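Vinylacetyl-CoA Delta-isomerase (Nitrosopumilus maritimus SCM1, PDB 6VJR) probably interconverts 4-hydroxybutyryl-CoA, vinylacetyl-CoA and crotonyl-CoA by dehydration and isomerisation, using bound FAD and a [4Fe-4S] cluster. Local coordinates at residues S60-L65 and L71-S76; K156-Q161 and P200-T205; N333-A338 and T370-E375. All coordinates share one frame; numbering follows the deposited sequence.

Contact 1. Residues S60-L65 and L71-S76; sequences SSITGL and LHIAES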
# COMPACT_ATOMS: atom_id res chain seq x y z
N SER A 60 15.94 21.85 -35.43
CA SER A 60 15.02 21.09 -36.25
C SER A 60 15.65 20.76 -37.60
O SER A 60 15.95 21.68 -38.35
CB SER A 60 13.77 21.92 -36.51
OG SER A 60 12.92 21.24 -37.43
N SER A 61 15.74 19.45 -37.92
CA SER A 61 16.14 19.02 -39.26
C SER A 61 15.01 19.27 -40.27
O SER A 61 15.26 19.20 -41.47
CB SER A 61 16.52 17.55 -39.29
OG SER A 61 17.62 17.29 -38.44
N ILE A 62 13.77 19.47 -39.78
CA ILE A 62 12.66 19.74 -40.69
C ILE A 62 12.79 21.11 -41.38
O ILE A 62 12.69 21.18 -42.60
CB ILE A 62 11.31 19.52 -39.99
CG1 ILE A 62 11.23 18.06 -39.56
CG2 ILE A 62 10.15 19.91 -40.91
CD1 ILE A 62 10.00 17.66 -38.76
N THR A 63 13.03 22.17 -40.58
CA THR A 63 13.07 23.55 -41.01
C THR A 63 14.49 24.09 -41.05
O THR A 63 14.70 25.16 -41.65
CB THR A 63 12.22 24.45 -40.10
OG1 THR A 63 12.64 24.22 -38.75
CG2 THR A 63 10.73 24.18 -40.23
N GLY A 64 15.45 23.43 -40.37
CA GLY A 64 16.79 23.98 -40.25
C GLY A 64 16.83 25.16 -39.28
O GLY A 64 17.76 25.93 -39.29
N LEU A 65 15.79 25.30 -38.45
CA LEU A 65 15.67 26.40 -37.49
C LEU A 65 15.91 25.89 -36.09
O LEU A 65 15.68 24.72 -35.85
CB LEU A 65 14.26 26.98 -37.52
CG LEU A 65 13.80 27.62 -38.82
CD1 LEU A 65 12.30 27.95 -38.73
CD2 LEU A 65 14.64 28.86 -39.09
N LEU A 71 7.82 22.15 -30.08
CA LEU A 71 7.43 22.03 -31.49
C LEU A 71 8.35 21.08 -32.25
O LEU A 71 8.28 20.98 -33.49
CB LEU A 71 7.50 23.43 -32.10
CG LEU A 71 6.47 24.45 -31.60
CD1 LEU A 71 6.82 25.87 -32.04
CD2 LEU A 71 5.12 24.04 -32.09
N HIS A 72 9.28 20.46 -31.52
CA HIS A 72 10.31 19.63 -32.13
C HIS A 72 9.87 18.17 -32.27
O HIS A 72 9.37 17.58 -31.32
CB HIS A 72 11.60 19.73 -31.33
CG HIS A 72 12.71 18.92 -31.87
ND1 HIS A 72 13.28 19.17 -33.10
CD2 HIS A 72 13.48 18.01 -31.29
CE1 HIS A 72 14.31 18.33 -33.25
NE2 HIS A 72 14.48 17.65 -32.14
N ILE A 73 10.10 17.62 -33.46
CA ILE A 73 9.85 16.22 -33.77
C ILE A 73 11.15 15.47 -33.42
O ILE A 73 12.22 15.72 -33.97
CB ILE A 73 9.44 16.00 -35.23
CG1 ILE A 73 8.20 16.81 -35.67
CG2 ILE A 73 9.29 14.52 -35.49
CD1 ILE A 73 6.91 16.52 -34.96
N ALA A 74 11.04 14.63 -32.40
CA ALA A 74 12.21 14.03 -31.76
C ALA A 74 13.00 13.17 -32.74
O ALA A 74 12.43 12.32 -33.40
CB ALA A 74 11.76 13.19 -30.58
N GLU A 75 14.31 13.42 -32.81
CA GLU A 75 15.18 12.84 -33.81
C GLU A 75 16.09 11.77 -33.22
O GLU A 75 16.87 11.18 -33.96
CB GLU A 75 16.06 13.90 -34.51
CG GLU A 75 15.27 15.06 -35.08
CD GLU A 75 16.02 16.12 -35.88
OE1 GLU A 75 17.25 15.97 -36.06
OE2 GLU A 75 15.35 17.11 -36.31
N SER A 76 15.94 11.48 -31.91
CA SER A 76 16.86 10.63 -31.18
C SER A 76 16.22 10.28 -29.84
O SER A 76 15.31 10.98 -29.44
CB SER A 76 18.20 11.24 -30.96
OG SER A 76 18.11 12.38 -30.12
O HOH W 1 11.68 19.20 -35.44

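Contact 2. Residues K156-Q161 and P200-T205; sequences KGPSEQ and PTIRLT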
# COMPACT_ATOMS: atom_id res chain seq x y z
N LYS A 156 -20.48 1.98 -25.62
CA LYS A 156 -20.82 1.96 -27.04
C LYS A 156 -19.81 2.78 -27.82
O LYS A 156 -19.30 3.79 -27.33
CB LYS A 156 -22.24 2.46 -27.34
CG LYS A 156 -23.33 1.66 -26.65
CD LYS A 156 -24.67 2.32 -26.91
CE LYS A 156 -25.75 1.66 -26.09
NZ LYS A 156 -25.88 0.28 -26.50
N GLY A 157 -19.52 2.32 -29.03
CA GLY A 157 -18.63 3.04 -29.92
C GLY A 157 -19.36 4.18 -30.64
O GLY A 157 -20.56 4.42 -30.43
N PRO A 158 -18.65 4.94 -31.49
CA PRO A 158 -19.24 6.10 -32.14
C PRO A 158 -20.50 5.82 -32.93
O PRO A 158 -21.49 6.54 -32.80
CB PRO A 158 -18.14 6.59 -33.08
CG PRO A 158 -16.89 6.15 -32.34
CD PRO A 158 -17.21 4.80 -31.77
N SER A 159 -20.47 4.79 -33.78
CA SER A 159 -21.62 4.53 -34.63
C SER A 159 -22.81 3.95 -33.88
O SER A 159 -23.88 3.83 -34.48
CB SER A 159 -21.25 3.65 -35.79
OG SER A 159 -20.87 2.35 -35.35
N GLU A 160 -22.64 3.61 -32.59
CA GLU A 160 -23.70 3.03 -31.76
C GLU A 160 -24.31 4.05 -30.80
O GLU A 160 -25.32 3.76 -30.14
CB GLU A 160 -23.19 1.84 -30.93
CG GLU A 160 -22.51 0.73 -31.71
CD GLU A 160 -21.67 -0.28 -30.91
OE1 GLU A 160 -21.81 -1.42 -31.36
OE2 GLU A 160 -20.89 -0.02 -29.94
N GLN A 161 -23.75 5.26 -30.69
CA GLN A 161 -24.35 6.29 -29.85
C GLN A 161 -25.69 6.73 -30.45
O GLN A 161 -25.90 6.78 -31.68
CB GLN A 161 -23.43 7.51 -29.73
CG GLN A 161 -22.06 7.21 -29.14
CD GLN A 161 -22.13 6.80 -27.69
OE1 GLN A 161 -22.97 7.30 -26.92
NE2 GLN A 161 -21.21 5.93 -27.31
N PRO A 200 -9.10 11.35 -33.45
CA PRO A 200 -10.00 10.34 -32.90
C PRO A 200 -9.45 9.78 -31.59
O PRO A 200 -8.23 9.74 -31.38
CB PRO A 200 -10.13 9.30 -33.99
CG PRO A 200 -8.91 9.55 -34.85
CD PRO A 200 -8.47 10.95 -34.71
N THR A 201 -10.35 9.36 -30.71
CA THR A 201 -9.96 8.96 -29.36
C THR A 201 -10.00 7.46 -29.08
O THR A 201 -9.65 7.05 -27.96
CB THR A 201 -10.83 9.69 -28.34
OG1 THR A 201 -10.17 9.56 -27.07
CG2 THR A 201 -12.20 9.07 -28.22
N ILE A 202 -10.44 6.64 -30.03
CA ILE A 202 -10.75 5.23 -29.80
C ILE A 202 -10.46 4.49 -31.10
O ILE A 202 -10.45 5.09 -32.16
CB ILE A 202 -12.23 5.13 -29.39
CG1 ILE A 202 -12.65 3.77 -28.98
CG2 ILE A 202 -13.16 5.65 -30.49
CD1 ILE A 202 -13.98 3.78 -28.24
N ARG A 203 -10.17 3.18 -30.98
CA ARG A 203 -10.18 2.29 -32.12
C ARG A 203 -11.49 2.49 -32.87
O ARG A 203 -12.57 2.57 -32.27
CB ARG A 203 -10.07 0.85 -31.63
CG ARG A 203 -9.95 -0.21 -32.72
CD ARG A 203 -9.80 -1.59 -32.08
NE ARG A 203 -9.95 -2.60 -33.13
CZ ARG A 203 -11.11 -3.07 -33.62
NH1 ARG A 203 -11.10 -3.72 -34.76
NH2 ARG A 203 -12.27 -2.82 -33.02
N LEU A 204 -11.39 2.49 -34.20
CA LEU A 204 -12.56 2.67 -35.06
C LEU A 204 -12.72 1.44 -35.93
O LEU A 204 -11.73 0.91 -36.43
CB LEU A 204 -12.38 3.91 -35.93
CG LEU A 204 -12.28 5.25 -35.20
CD1 LEU A 204 -12.04 6.38 -36.21
CD2 LEU A 204 -13.45 5.57 -34.29
N THR A 205 -13.97 1.02 -36.12
CA THR A 205 -14.33 0.00 -37.07
C THR A 205 -14.79 0.64 -38.39
O THR A 205 -14.94 1.87 -38.55
CB THR A 205 -15.39 -0.92 -36.48
OG1 THR A 205 -16.60 -0.16 -36.47
CG2 THR A 205 -15.04 -1.42 -35.09

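Contact 3. Residues N333-A338 and T370-E375; sequences NETIFA and TRFPYE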
# COMPACT_ATOMS: atom_id res chain seq x y z
N ASN A 333 8.19 10.16 -5.74
CA ASN A 333 8.35 11.14 -6.81
C ASN A 333 9.45 10.71 -7.80
O ASN A 333 9.25 10.72 -9.02
CB ASN A 333 8.64 12.52 -6.22
CG ASN A 333 8.41 13.65 -7.19
OD1 ASN A 333 7.36 13.72 -7.84
ND2 ASN A 333 9.36 14.58 -7.24
N GLU A 334 10.57 10.23 -7.28
CA GLU A 334 11.66 9.81 -8.15
C GLU A 334 11.36 8.51 -8.88
O GLU A 334 11.88 8.24 -9.95
CB GLU A 334 12.98 9.70 -7.41
CG GLU A 334 13.43 11.03 -6.82
CD GLU A 334 13.67 12.19 -7.76
OE1 GLU A 334 13.86 11.98 -8.99
OE2 GLU A 334 13.76 13.31 -7.21
N THR A 335 10.49 7.68 -8.30
CA THR A 335 10.07 6.44 -8.94
C THR A 335 9.36 6.80 -10.27
O THR A 335 9.54 6.15 -11.29
CB THR A 335 9.17 5.63 -7.98
OG1 THR A 335 9.95 5.16 -6.89
CG2 THR A 335 8.68 4.35 -8.66
N ILE A 336 8.48 7.80 -10.24
CA ILE A 336 7.80 8.27 -11.44
C ILE A 336 8.83 8.79 -12.43
O ILE A 336 8.80 8.45 -13.64
CB ILE A 336 6.75 9.34 -11.11
CG1 ILE A 336 5.65 8.73 -10.27
CG2 ILE A 336 6.22 9.98 -12.39
CD1 ILE A 336 4.84 9.77 -9.53
N PHE A 337 9.72 9.65 -11.93
CA PHE A 337 10.70 10.23 -12.82
C PHE A 337 11.50 9.14 -13.54
O PHE A 337 11.76 9.22 -14.76
CB PHE A 337 11.65 11.11 -12.00
CG PHE A 337 12.75 11.73 -12.82
CD1 PHE A 337 12.47 12.72 -13.74
CD2 PHE A 337 14.08 11.34 -12.65
CE1 PHE A 337 13.48 13.27 -14.54
CE2 PHE A 337 15.07 11.88 -13.45
CZ PHE A 337 14.76 12.85 -14.37
N ALA A 338 11.98 8.16 -12.77
CA ALA A 338 12.82 7.07 -13.31
C ALA A 338 12.08 6.35 -14.42
O ALA A 338 12.65 6.04 -15.46
CB ALA A 338 13.16 6.16 -12.21
N THR A 370 -0.87 7.61 -11.41
CA THR A 370 -2.27 7.51 -10.97
C THR A 370 -2.39 7.28 -9.46
O THR A 370 -3.50 7.45 -8.91
CB THR A 370 -3.11 6.48 -11.74
OG1 THR A 370 -2.76 5.17 -11.30
CG2 THR A 370 -3.02 6.65 -13.26
N ARG A 371 -1.28 6.86 -8.84
CA ARG A 371 -1.25 6.48 -7.43
C ARG A 371 -0.50 7.50 -6.56
O ARG A 371 -1.00 7.97 -5.55
CB ARG A 371 -0.59 5.09 -7.33
CG ARG A 371 -1.40 3.98 -7.97
CD ARG A 371 -0.65 2.67 -8.03
NE ARG A 371 -1.53 1.58 -8.47
CZ ARG A 371 -1.17 0.32 -8.64
NH1 ARG A 371 0.06 -0.06 -8.45
NH2 ARG A 371 -2.06 -0.59 -8.99
N PHE A 372 0.75 7.77 -6.92
CA PHE A 372 1.68 8.37 -5.97
C PHE A 372 1.35 9.83 -5.63
O PHE A 372 1.56 10.24 -4.47
CB PHE A 372 3.14 8.22 -6.37
CG PHE A 372 3.61 6.79 -6.46
CD1 PHE A 372 2.90 5.73 -5.87
CD2 PHE A 372 4.81 6.49 -7.11
CE1 PHE A 372 3.37 4.43 -5.98
CE2 PHE A 372 5.27 5.19 -7.18
CZ PHE A 372 4.54 4.16 -6.62
N PRO A 373 0.91 10.70 -6.58
CA PRO A 373 0.57 12.08 -6.21
C PRO A 373 -0.41 12.12 -5.03
O PRO A 373 -0.34 13.04 -4.21
CB PRO A 373 0.05 12.71 -7.50
CG PRO A 373 0.82 11.91 -8.55
CD PRO A 373 0.78 10.49 -8.04
N TYR A 374 -1.35 11.17 -5.02
CA TYR A 374 -2.33 11.11 -3.95
C TYR A 374 -1.66 10.88 -2.60
O TYR A 374 -2.08 11.45 -1.59
CB TYR A 374 -3.40 10.11 -4.29
CG TYR A 374 -4.35 10.53 -5.40
CD1 TYR A 374 -4.04 10.29 -6.73
CD2 TYR A 374 -5.55 11.17 -5.13
CE1 TYR A 374 -4.90 10.66 -7.75
CE2 TYR A 374 -6.43 11.52 -6.13
CZ TYR A 374 -6.07 11.33 -7.46
OH TYR A 374 -6.92 11.61 -8.49
N GLU A 375 -0.62 10.07 -2.57
CA GLU A 375 0.09 9.80 -1.33
C GLU A 375 0.99 10.97 -0.93
O GLU A 375 1.15 11.35 0.25
CB GLU A 375 0.87 8.51 -1.47
CG GLU A 375 1.59 8.10 -0.17
CD GLU A 375 0.79 7.86 1.10
OE1 GLU A 375 -0.44 7.91 1.03
OE2 GLU A 375 1.40 7.67 2.19

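Contact 1. Residues S60-L65 and L71-S76
Glu75 grips Ser61 through both oxygens of its carboxylate. Glu75 OE2 accepts from the backbone N of Ser61 at 2.9 Å, through its syn lone pair and with a nearly straight N-H...O angle of 163°. Glu75 OE1 takes the hydroxyl OG of Ser61 at 2.7 Å, from the syn side but 28° out of the carboxylate plane. The Glu75 chain is extended beyond CG, which carries the carboxylate across to the other loop. Beside this pair of bonds, Ile62 CD1 lies 3.7 Å from Ile73 CG1.

A water bridges the same segments. It donates to Ser60 OG at 3.1 Å and accepts from Ile73 N at 3.0 Å, with a weak bond from His72 ND1. Ser60 OG also accepts from Thr63 N at 3.3 Å, which makes an ST motif, and it bonds Gln137. His72 NE2 bonds Asp79, which also holds Glu75 N and so helps to position the carboxylate.

The loop between strands 57-59 and 66-68 here meets the loop leading from 66-68 into helix 77-94, away from the annotated sites. One carboxylate holds both groups of Ser61: the backbone bond fixes the loop's position, and the hydroxyl bond fixes the side chain.

Contact 2. Residues K156-Q161 and P200-T205
Pro158, which packs on Ile202 and Leu204, stands in a tight turn where Gly157 N donates to Glu160 OE2 at 2.9 Å. That bond is almost straight, at 172°. It arrives on the anti side of the carboxylate, 17° out of its plane. Glu160 N returns to Gly157 O at 3.1 Å and closes the short 3-10 segment 158-160. The two loops follow the neighbouring parallel strands 143-146 and 195-198 of a four-stranded sheet.

A single ring carbon does the touching. Pro158 CG lies 4.0 Å from Leu204 CD2 and 4.2 Å from Ile202 CG2. Leu204 comes across the ring at about a right angle, and Ile202 comes in obliquely. With Ile202 CG1 anti to the backbone N (chi1 -174°), CG2 is left between N and the carbonyl carbon, on the side that meets the proline.

Trp211 also packs on Pro158, and Ala278 of helix 278-292 on Leu204. The Ile202 side chain is about 7 Å from the bound FAD at nearest atoms, so it lies near the flavin without touching it. Across the two segments the contact is apolar and carries no directional bond; hydrogen bonds of Ser159 OG to Ser207 OG and of Ser159 N to Asp208 OD1 supply that beside it.

Contact 3. Residues N333-A338 and T370-E375
Phe372 lies against Thr335 and Ile336, where helix 372-384 packs on helix 320-345. Both helices belong to the helical C-terminal part of the chain, whose family is related to the acyl-CoA dehydrogenases. The phenyl ring reaches across to the longer helix. Its chi2 of -17° is far from the perpendicular setting and brings the CD2-CE2 side to that helix.

The two partners meet this side differently. Thr335 crosses the ring at about a right angle and places its methyl CG2 at the edge, in the ring plane, 3.8 Å from Phe372 CE2. Ile336 runs alongside Phe372 in the opposite direction, so that the tip of Ile336 lies by the base of Phe372. Ile336 CD1 is 3.9 Å from Phe372 CB, and Ile336 CG1 is 4.0 Å from Phe372 CD2.

The polar end of Thr335 is used elsewhere. OG1 bonds His331 O one turn earlier and Asn368 of the second subunit, so this helix face also serves the assembly. Thr297, Cys365 and Val369 pack round Ile336, whose side chain is about 5 Å from that of the iron ligand Tyr293 at nearest atoms. Pro373, the residue after Phe372, meets the same isoleucine: Ile336 CD1, its outermost carbon, ends 4.4 Å from Pro373 CD.

The three contacts share no helix or strand, and their centres lie 31 to 33 Å apart. Contacts 1 and 2 both join loops in the N-terminal part of the chain. Contact 3 joins two helices in the C-terminal part and lies nearest the centre of the chain. Contact 1 is partly buried and mostly polar, relying on a carboxylate and a water. Contact 2 is buried and apolar but small. Contact 3 is buried, apolar and aromatic, and it alone is flanked by other subunits. Contacts 2 and 3 lie near the FAD and the iron ligands respectively, whereas contact 1 is away from the cofactor sites.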